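Local atomic coordinates of TfuA domain-containing protein (Methanosarcina acetivorans, PDB entry 6XP8), a protein that takes part in peptide backbone thioamidation, probably as the partner of a YcaO enzyme that swaps an amide oxygen for sulfur. Residues V4-S10 against V43-D48; D110-V114 against V126-R132; L152-A156 against L169-G173. All coordinates share one frame; numbering follows the deposited sequence.

Contact 1 (V4-S10 against V43-D48); sequences VIFTGNS and VIGIID
Asp48 pushes its carboxylate into the turn that follows strand 3-6, and residues 7-10 close round it. OD2 accepts three hydrogen bonds. Thr7 OG1 meets it from over one face of the carboxylate and Asn9 N from over the other, both well out of the plane, whereas Ser10 N, 2.9 Å from Asp48 OD2, arrives on the syn side with a nearly straight N-H (170°). The other oxygen, Asp48 OD1, offers its syn lone pair to Ser10 OG at 2.6 Å. Four bonds thus fix the rotation of the group. With its OG1 opposite the backbone N (chi1 -164°), Thr7 can reach OD2 while lying alongside Ile47. Gly8, in the middle of the turn, has backbone angles that would jam a CB against the preceding carbonyl.

Behind the turn the two strands run parallel, the axes of their short segments 4.8 Å apart, and here the packing is dense. Phe6 N bonds to Gly45 O at 2.9 Å, and Phe6 O takes both Ile47 N and Asp48 N as strand 43-46 ends. Gly45 is what lets Ile5 fold over the neighbouring strand: Ile5 CD1 sits 3.7 Å from Gly45 CA, where any CB would collide with it. On the other face Ile44 CG2 meets the Phe6 ring at its edge, in plane, 3.7 Å from CE2. The looser side is at the side chain of Asn9, the one partly exposed residue here, which brings its CB to 3.4 Å from Asp48 OD2, next to the bond made by its backbone N.

These are two inner strands of a five-stranded parallel sheet, with strands 23-25 and 71-74 flanking them. Helix 33-38 covers the face of Val4, Phe6 and Ile44, while helix 198-215 packs against Ile5 and Ile47, giving an alpha/beta/alpha sandwich.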
loop_
_atom_site.group_PDB
_atom_site.type_symbol
_atom_site.label_atom_id
_atom_site.label_comp_id
_atom_site.label_asym_id
_atom_site.label_seq_id
_atom_site.Cartn_x
_atom_site.Cartn_y
_atom_site.Cartn_z
ATOM N N VAL A 4 5.518 9.269 14.676
ATOM C CA VAL A 4 4.331 8.413 14.711
ATOM C C VAL A 4 4.075 7.855 13.301
ATOM O O VAL A 4 4.127 8.597 12.316
ATOM C CB VAL A 4 3.103 9.139 15.344
ATOM C CG1 VAL A 4 2.732 10.413 14.590
ATOM C CG2 VAL A 4 1.907 8.206 15.471
ATOM N N ILE A 5 3.847 6.543 13.218
ATOM C CA ILE A 5 3.634 5.850 11.933
ATOM C C ILE A 5 2.310 5.099 11.935
ATOM O O ILE A 5 2.049 4.286 12.822
ATOM C CB ILE A 5 4.775 4.845 11.602
ATOM C CG1 ILE A 5 6.167 5.475 11.751
ATOM C CG2 ILE A 5 4.577 4.196 10.231
ATOM C CD1 ILE A 5 6.491 6.558 10.748
ATOM N N PHE A 6 1.485 5.369 10.927
ATOM C CA PHE A 6 0.208 4.683 10.770
ATOM C C PHE A 6 0.374 3.560 9.759
ATOM O O PHE A 6 0.526 3.816 8.560
ATOM C CB PHE A 6 -0.881 5.671 10.345
ATOM C CG PHE A 6 -1.094 6.787 11.332
ATOM C CD1 PHE A 6 -1.995 6.635 12.386
ATOM C CD2 PHE A 6 -0.386 7.985 11.219
ATOM C CE1 PHE A 6 -2.190 7.660 13.308
ATOM C CE2 PHE A 6 -0.568 9.008 12.147
ATOM C CZ PHE A 6 -1.479 8.847 13.188
ATOM N N THR A 7 0.372 2.321 10.256
ATOM C CA THR A 7 0.589 1.125 9.425
ATOM C C THR A 7 -0.038 -0.126 10.076
ATOM O O THR A 7 -0.855 0.002 10.995
ATOM C CB THR A 7 2.084 0.961 8.989
ATOM O OG1 THR A 7 2.180 0.037 7.897
ATOM C CG2 THR A 7 3.003 0.522 10.133
ATOM N N GLY A 8 0.319 -1.314 9.589
ATOM C CA GLY A 8 -0.264 -2.561 10.073
ATOM C C GLY A 8 -0.658 -3.489 8.947
ATOM O O GLY A 8 -0.579 -4.713 9.104
ATOM N N ASN A 9 -1.085 -2.906 7.821
ATOM C CA ASN A 9 -1.517 -3.659 6.637
ATOM C C ASN A 9 -0.344 -3.977 5.705
ATOM O O ASN A 9 -0.049 -5.142 5.454
ATOM C CB ASN A 9 -2.609 -2.903 5.853
ATOM C CG ASN A 9 -3.800 -2.487 6.710
ATOM O OD1 ASN A 9 -4.108 -3.089 7.752
ATOM N ND2 ASN A 9 -4.493 -1.459 6.257
ATOM N N SER A 10 0.329 -2.939 5.210
ATOM C CA SER A 10 1.413 -3.092 4.224
ATOM C C SER A 10 2.668 -3.695 4.855
ATOM O O SER A 10 3.448 -4.391 4.190
ATOM C CB SER A 10 1.732 -1.742 3.583
ATOM O OG SER A 10 0.592 -1.238 2.907
ATOM N N VAL A 43 7.533 14.188 13.171
ATOM C CA VAL A 43 7.349 13.515 11.877
ATOM C C VAL A 43 6.166 12.549 11.963
ATOM O O VAL A 43 6.050 11.785 12.929
ATOM C CB VAL A 43 8.629 12.767 11.393
ATOM C CG1 VAL A 43 8.413 12.152 10.013
ATOM C CG2 VAL A 43 9.837 13.697 11.330
ATOM N N ILE A 44 5.288 12.618 10.961
ATOM C CA ILE A 44 4.211 11.640 10.761
ATOM C C ILE A 44 4.515 10.836 9.494
ATOM O O ILE A 44 4.753 11.410 8.435
ATOM C CB ILE A 44 2.817 12.311 10.620
ATOM C CG1 ILE A 44 2.450 13.091 11.896
ATOM C CG2 ILE A 44 1.738 11.268 10.299
ATOM C CD1 ILE A 44 1.331 14.104 11.721
ATOM N N GLY A 45 4.495 9.512 9.618
ATOM C CA GLY A 45 4.514 8.622 8.461
ATOM C C GLY A 45 3.129 8.046 8.244
ATOM O O GLY A 45 2.581 7.385 9.130
ATOM N N ILE A 46 2.552 8.327 7.081
ATOM C CA ILE A 46 1.277 7.719 6.699
ATOM C C ILE A 46 1.595 6.615 5.700
ATOM O O ILE A 46 2.072 6.893 4.601
ATOM C CB ILE A 46 0.268 8.733 6.098
ATOM C CG1 ILE A 46 -0.016 9.889 7.082
ATOM C CG2 ILE A 46 -1.022 8.013 5.710
ATOM C CD1 ILE A 46 -0.795 11.048 6.480
ATOM N N ILE A 47 1.361 5.367 6.106
ATOM C CA ILE A 47 1.463 4.222 5.196
ATOM C C ILE A 47 0.035 3.774 4.863
ATOM O O ILE A 47 -0.448 3.998 3.749
ATOM C CB ILE A 47 2.347 3.073 5.761
ATOM C CG1 ILE A 47 3.779 3.588 6.031
ATOM C CG2 ILE A 47 2.360 1.878 4.803
ATOM C CD1 ILE A 47 4.724 2.623 6.732
ATOM N N ASP A 48 -0.640 3.201 5.858
ATOM C CA ASP A 48 -1.980 2.647 5.695
ATOM C C ASP A 48 -3.034 3.548 6.312
ATOM O O ASP A 48 -2.769 4.259 7.287
ATOM C CB ASP A 48 -2.046 1.240 6.299
ATOM C CG ASP A 48 -1.039 0.292 5.671
ATOM O OD1 ASP A 48 -0.966 0.253 4.427
ATOM O OD2 ASP A 48 -0.322 -0.409 6.422
#

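Contact 2 (D110-V114 against V126-R132); sequences DEVAV and VPLVNIR
Glu111 and Arg132 form a two-pronged salt bridge that ties the short 3-10 turn to the first turns of helix 128-140. From its CB, 4.1 Å from Val129 CG1, the Glu111 chain runs to CG and bends there (chi2 -68°), which swings the carboxylate over toward the helix. CD then faces the edge of the guanidinium group in its plane. OE1 takes the NE of Arg132 and OE2 takes its NH2, each pair 2.8 Å apart and each oxygen met on the syn side. The two planes are 29° apart, so the fork is slightly twisted although its N-H bonds stay fairly straight. The same oxygens rest against Leu128, with Glu111 OE2 3.6 Å from Leu128 CD2.

The backbone of Glu111 also joins in: its O accepts the N-H of Val129 at 3.0 Å. One residue earlier, Leu128 N gives its hydrogen to a water that in turn donates to Asp110 O and Ala113 O. Pro127 stands at the N-cap, and Val114 CG1 lies along its ring, 3.6 Å from CD. Asp110 sends its carboxylate to Arg164.

Protein and water thus take up two of the N-H groups at the start of helix 128-140. The negative charge of Glu111, a buried residue, is probably balanced by the two-pronged grip of Arg132, consistent with an ionised pair.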
loop_
_atom_site.group_PDB
_atom_site.type_symbol
_atom_site.label_atom_id
_atom_site.label_comp_id
_atom_site.label_asym_id
_atom_site.label_seq_id
_atom_site.Cartn_x
_atom_site.Cartn_y
_atom_site.Cartn_z
ATOM N N ASP A 110 -8.735 2.062 -5.488
ATOM C CA ASP A 110 -8.919 0.644 -5.837
ATOM C C ASP A 110 -7.589 -0.085 -6.085
ATOM O O ASP A 110 -7.505 -1.308 -5.920
ATOM C CB ASP A 110 -9.848 0.471 -7.039
ATOM C CG ASP A 110 -10.198 -0.993 -7.294
ATOM O OD1 ASP A 110 -10.802 -1.621 -6.402
ATOM O OD2 ASP A 110 -9.850 -1.506 -8.374
ATOM N N GLU A 111 -6.559 0.668 -6.465
ATOM C CA GLU A 111 -5.230 0.107 -6.725
ATOM C C GLU A 111 -4.557 -0.469 -5.477
ATOM O O GLU A 111 -3.744 -1.396 -5.575
ATOM C CB GLU A 111 -4.318 1.154 -7.380
ATOM C CG GLU A 111 -4.724 1.524 -8.806
ATOM C CD GLU A 111 -4.534 0.395 -9.810
ATOM O OE1 GLU A 111 -3.617 -0.449 -9.628
ATOM O OE2 GLU A 111 -5.296 0.363 -10.807
ATOM N N VAL A 112 -4.911 0.078 -4.315
ATOM C CA VAL A 112 -4.245 -0.273 -3.051
ATOM C C VAL A 112 -5.155 -0.870 -1.967
ATOM O O VAL A 112 -4.653 -1.431 -0.993
ATOM C CB VAL A 112 -3.446 0.921 -2.470
ATOM C CG1 VAL A 112 -2.170 1.151 -3.266
ATOM C CG2 VAL A 112 -4.284 2.195 -2.424
ATOM N N ALA A 113 -6.477 -0.748 -2.127
ATOM C CA ALA A 113 -7.433 -1.250 -1.125
ATOM C C ALA A 113 -7.256 -2.750 -0.841
ATOM O O ALA A 113 -7.083 -3.548 -1.771
ATOM C CB ALA A 113 -8.862 -0.970 -1.564
ATOM N N VAL A 114 -7.265 -3.102 0.446
ATOM C CA VAL A 114 -7.223 -4.501 0.914
ATOM C C VAL A 114 -8.218 -4.744 2.042
ATOM O O VAL A 114 -8.429 -3.877 2.901
ATOM C CB VAL A 114 -5.814 -4.971 1.395
ATOM C CG1 VAL A 114 -4.908 -5.255 0.218
ATOM C CG2 VAL A 114 -5.159 -3.973 2.346
ATOM N N VAL A 126 -5.332 -9.371 -1.522
ATOM C CA VAL A 126 -4.113 -8.911 -2.183
ATOM C C VAL A 126 -4.398 -7.584 -2.903
ATOM O O VAL A 126 -5.375 -7.495 -3.658
ATOM C CB VAL A 126 -3.588 -9.960 -3.199
ATOM C CG1 VAL A 126 -2.295 -9.496 -3.849
ATOM C CG2 VAL A 126 -3.373 -11.305 -2.522
ATOM N N PRO A 127 -3.547 -6.555 -2.680
ATOM C CA PRO A 127 -3.747 -5.287 -3.382
ATOM C C PRO A 127 -3.453 -5.425 -4.869
ATOM O O PRO A 127 -2.560 -6.190 -5.260
ATOM C CB PRO A 127 -2.731 -4.355 -2.722
ATOM C CG PRO A 127 -1.645 -5.263 -2.259
ATOM C CD PRO A 127 -2.303 -6.551 -1.881
ATOM N N LEU A 128 -4.218 -4.700 -5.679
ATOM C CA LEU A 128 -4.051 -4.702 -7.125
ATOM C C LEU A 128 -2.630 -4.355 -7.581
ATOM O O LEU A 128 -2.137 -4.970 -8.522
ATOM C CB LEU A 128 -5.084 -3.784 -7.794
ATOM C CG LEU A 128 -5.230 -3.778 -9.322
ATOM C CD1 LEU A 128 -5.448 -5.175 -9.896
ATOM C CD2 LEU A 128 -6.388 -2.867 -9.692
ATOM N N VAL A 129 -1.976 -3.394 -6.913
ATOM C CA VAL A 129 -0.569 -3.062 -7.227
ATOM C C VAL A 129 0.393 -4.254 -7.122
ATOM O O VAL A 129 1.258 -4.409 -7.985
ATOM C CB VAL A 129 -0.010 -1.829 -6.458
ATOM C CG1 VAL A 129 -0.665 -0.546 -6.959
ATOM C CG2 VAL A 129 -0.151 -1.982 -4.951
ATOM N N ASN A 130 0.221 -5.079 -6.082
ATOM C CA ASN A 130 0.985 -6.330 -5.910
ATOM C C ASN A 130 0.665 -7.331 -7.028
ATOM O O ASN A 130 1.568 -8.005 -7.522
ATOM C CB ASN A 130 0.714 -6.981 -4.542
ATOM C CG ASN A 130 1.477 -6.326 -3.387
ATOM O OD1 ASN A 130 1.989 -5.211 -3.491
ATOM N ND2 ASN A 130 1.506 -7.017 -2.252
ATOM N N ILE A 131 -0.612 -7.416 -7.418
ATOM C CA ILE A 131 -1.050 -8.301 -8.516
ATOM C C ILE A 131 -0.393 -7.869 -9.833
ATOM O O ILE A 131 0.147 -8.708 -10.565
ATOM C CB ILE A 131 -2.601 -8.381 -8.631
ATOM C CG1 ILE A 131 -3.196 -9.069 -7.394
ATOM C CG2 ILE A 131 -3.038 -9.112 -9.902
ATOM C CD1 ILE A 131 -4.676 -8.801 -7.162
ATOM N N ARG A 132 -0.407 -6.560 -10.100
ATOM C CA ARG A 132 0.236 -5.973 -11.285
ATOM C C ARG A 132 1.708 -6.385 -11.390
ATOM O O ARG A 132 2.145 -6.909 -12.420
ATOM C CB ARG A 132 0.124 -4.439 -11.268
ATOM C CG ARG A 132 -1.276 -3.889 -11.518
ATOM C CD ARG A 132 -1.246 -2.369 -11.631
ATOM N NE ARG A 132 -2.574 -1.781 -11.840
ATOM C CZ ARG A 132 -3.214 -1.707 -13.010
ATOM N NH1 ARG A 132 -2.678 -2.209 -14.124
ATOM N NH2 ARG A 132 -4.413 -1.132 -13.064
HETATM O O HOH W 1 -6.570 -3.407 -4.518
HETATM O O HOH W 2 -7.364 -6.226 -2.292
#

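Contact 3 (L152-A156 against L169-G173); sequences LLDLA and LTKEG
Leu169 is the main bump: its CD1 drops onto the backbone of helix 146-157, 3.4 Å from Leu152 O and 3.7 Å from Ala156 N. The hollow that receives it is walled by Ala156, with CB 3.8 Å from Leu169 CD1, and by Leu155, whose CG is equally close to that methyl. The two leucines run antiparallel past one another, each reaching for the other's helix. Two successive alpha-helices of the helical C-terminal part cross here steeply, at 111° between their short segments, with axes 10.2 Å apart, so interlocking leucines must span the gap. In return, Leu155, its CG opposite the backbone N (chi1 179°), sends CD2 to 3.6 Å from Gly173 N, and its CD1 lies against the carboxylate end of Glu172. An alanine in place of Leu155 would remove CG and both methyls, and would probably open a gap beside Gly173 and leave Leu169 CD1 without one wall of its hollow. The second hollow is Gly173 itself: Leu152 CD2 fits over its CA at 3.8 Å, in space that a CB would occupy. Leu187 of helix 181-193 closes over Leu152, and Leu178 touches Leu155.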
loop_
_atom_site.group_PDB
_atom_site.type_symbol
_atom_site.label_atom_id
_atom_site.label_comp_id
_atom_site.label_asym_id
_atom_site.label_seq_id
_atom_site.Cartn_x
_atom_site.Cartn_y
_atom_site.Cartn_z
ATOM N N LEU A 152 -5.788 -12.107 -17.067
ATOM C CA LEU A 152 -5.804 -12.232 -15.609
ATOM C C LEU A 152 -5.758 -10.880 -14.902
ATOM O O LEU A 152 -6.369 -10.705 -13.843
ATOM C CB LEU A 152 -4.673 -13.134 -15.117
ATOM C CG LEU A 152 -4.826 -14.624 -15.448
ATOM C CD1 LEU A 152 -3.540 -15.350 -15.095
ATOM C CD2 LEU A 152 -6.024 -15.271 -14.763
ATOM N N LEU A 153 -5.032 -9.930 -15.486
ATOM C CA LEU A 153 -4.991 -8.573 -14.950
ATOM C C LEU A 153 -6.357 -7.885 -15.055
ATOM O O LEU A 153 -6.829 -7.293 -14.082
ATOM C CB LEU A 153 -3.872 -7.753 -15.604
ATOM C CG LEU A 153 -3.757 -6.259 -15.265
ATOM C CD1 LEU A 153 -3.585 -5.996 -13.769
ATOM C CD2 LEU A 153 -2.607 -5.659 -16.053
ATOM N N ASP A 154 -6.990 -7.985 -16.225
ATOM C CA ASP A 154 -8.361 -7.494 -16.402
ATOM C C ASP A 154 -9.337 -8.127 -15.404
ATOM O O ASP A 154 -10.198 -7.434 -14.847
ATOM C CB ASP A 154 -8.841 -7.733 -17.838
ATOM C CG ASP A 154 -10.283 -7.303 -18.048
ATOM O OD1 ASP A 154 -10.539 -6.077 -18.116
ATOM O OD2 ASP A 154 -11.160 -8.189 -18.138
ATOM N N LEU A 155 -9.202 -9.439 -15.186
ATOM C CA LEU A 155 -10.019 -10.147 -14.195
ATOM C C LEU A 155 -9.825 -9.553 -12.798
ATOM O O LEU A 155 -10.805 -9.285 -12.098
ATOM C CB LEU A 155 -9.742 -11.663 -14.203
ATOM C CG LEU A 155 -10.495 -12.561 -13.200
ATOM C CD1 LEU A 155 -12.013 -12.428 -13.294
ATOM C CD2 LEU A 155 -10.081 -14.022 -13.334
ATOM N N ALA A 156 -8.564 -9.334 -12.417
ATOM C CA ALA A 156 -8.229 -8.775 -11.099
ATOM C C ALA A 156 -8.836 -7.381 -10.905
ATOM O O ALA A 156 -9.436 -7.106 -9.863
ATOM C CB ALA A 156 -6.724 -8.745 -10.894
ATOM N N LEU A 169 -7.876 -15.703 -8.156
ATOM C CA LEU A 169 -7.576 -15.246 -9.510
ATOM C C LEU A 169 -7.262 -16.403 -10.458
ATOM O O LEU A 169 -7.800 -16.446 -11.565
ATOM C CB LEU A 169 -6.427 -14.225 -9.494
ATOM C CG LEU A 169 -6.109 -13.419 -10.760
ATOM C CD1 LEU A 169 -7.287 -12.543 -11.173
ATOM C CD2 LEU A 169 -4.857 -12.579 -10.548
ATOM N N THR A 170 -6.404 -17.326 -10.017
ATOM C CA THR A 170 -6.043 -18.501 -10.828
ATOM C C THR A 170 -7.208 -19.483 -10.980
ATOM O O THR A 170 -7.362 -20.103 -12.034
ATOM C CB THR A 170 -4.786 -19.238 -10.310
ATOM O OG1 THR A 170 -4.960 -19.603 -8.936
ATOM C CG2 THR A 170 -3.535 -18.364 -10.473
ATOM N N LYS A 171 -8.023 -19.608 -9.929
ATOM C CA LYS A 171 -9.205 -20.478 -9.929
ATOM C C LYS A 171 -10.267 -19.968 -10.910
ATOM O O LYS A 171 -10.721 -20.723 -11.773
ATOM C CB LYS A 171 -9.773 -20.611 -8.507
ATOM C CG LYS A 171 -10.905 -21.608 -8.327
ATOM C CD LYS A 171 -11.169 -21.813 -6.844
ATOM C CE LYS A 171 -12.545 -22.403 -6.598
ATOM N NZ LYS A 171 -12.823 -22.550 -5.141
ATOM N N GLU A 172 -10.630 -18.688 -10.782
ATOM C CA GLU A 172 -11.616 -18.040 -11.652
ATOM C C GLU A 172 -11.085 -17.901 -13.083
ATOM O O GLU A 172 -11.843 -18.054 -14.043
ATOM C CB GLU A 172 -12.028 -16.672 -11.091
ATOM C CG GLU A 172 -13.234 -16.041 -11.785
ATOM C CD GLU A 172 -13.744 -14.767 -11.123
ATOM O OE1 GLU A 172 -13.081 -14.219 -10.209
ATOM O OE2 GLU A 172 -14.828 -14.298 -11.532
ATOM N N GLY A 173 -9.786 -17.608 -13.207
ATOM C CA GLY A 173 -9.092 -17.577 -14.496
ATOM C C GLY A 173 -9.236 -18.881 -15.262
ATOM O O GLY A 173 -9.570 -18.872 -16.449
#

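From the N terminus, contact 1 comes first: strand 3-6 runs out, the chain passes through strand 23-25 and helix 33-38, and returns as strand 43-46 beside it. After the rest of the sheet has been laid down, contact 2 closes the loop between residues 114 and 126 against the start of helix 128-140. Contact 3 then shuts the turn between helices 146-157 and 166-175. The three follow in series, none nested or crossed. Contacts 2 and 3 touch, Ile131 and Leu128 packing on Ala156, whereas contacts 1 and 3 lie about 30 Å apart between centres, so contact 2 stands between sheet and helical part.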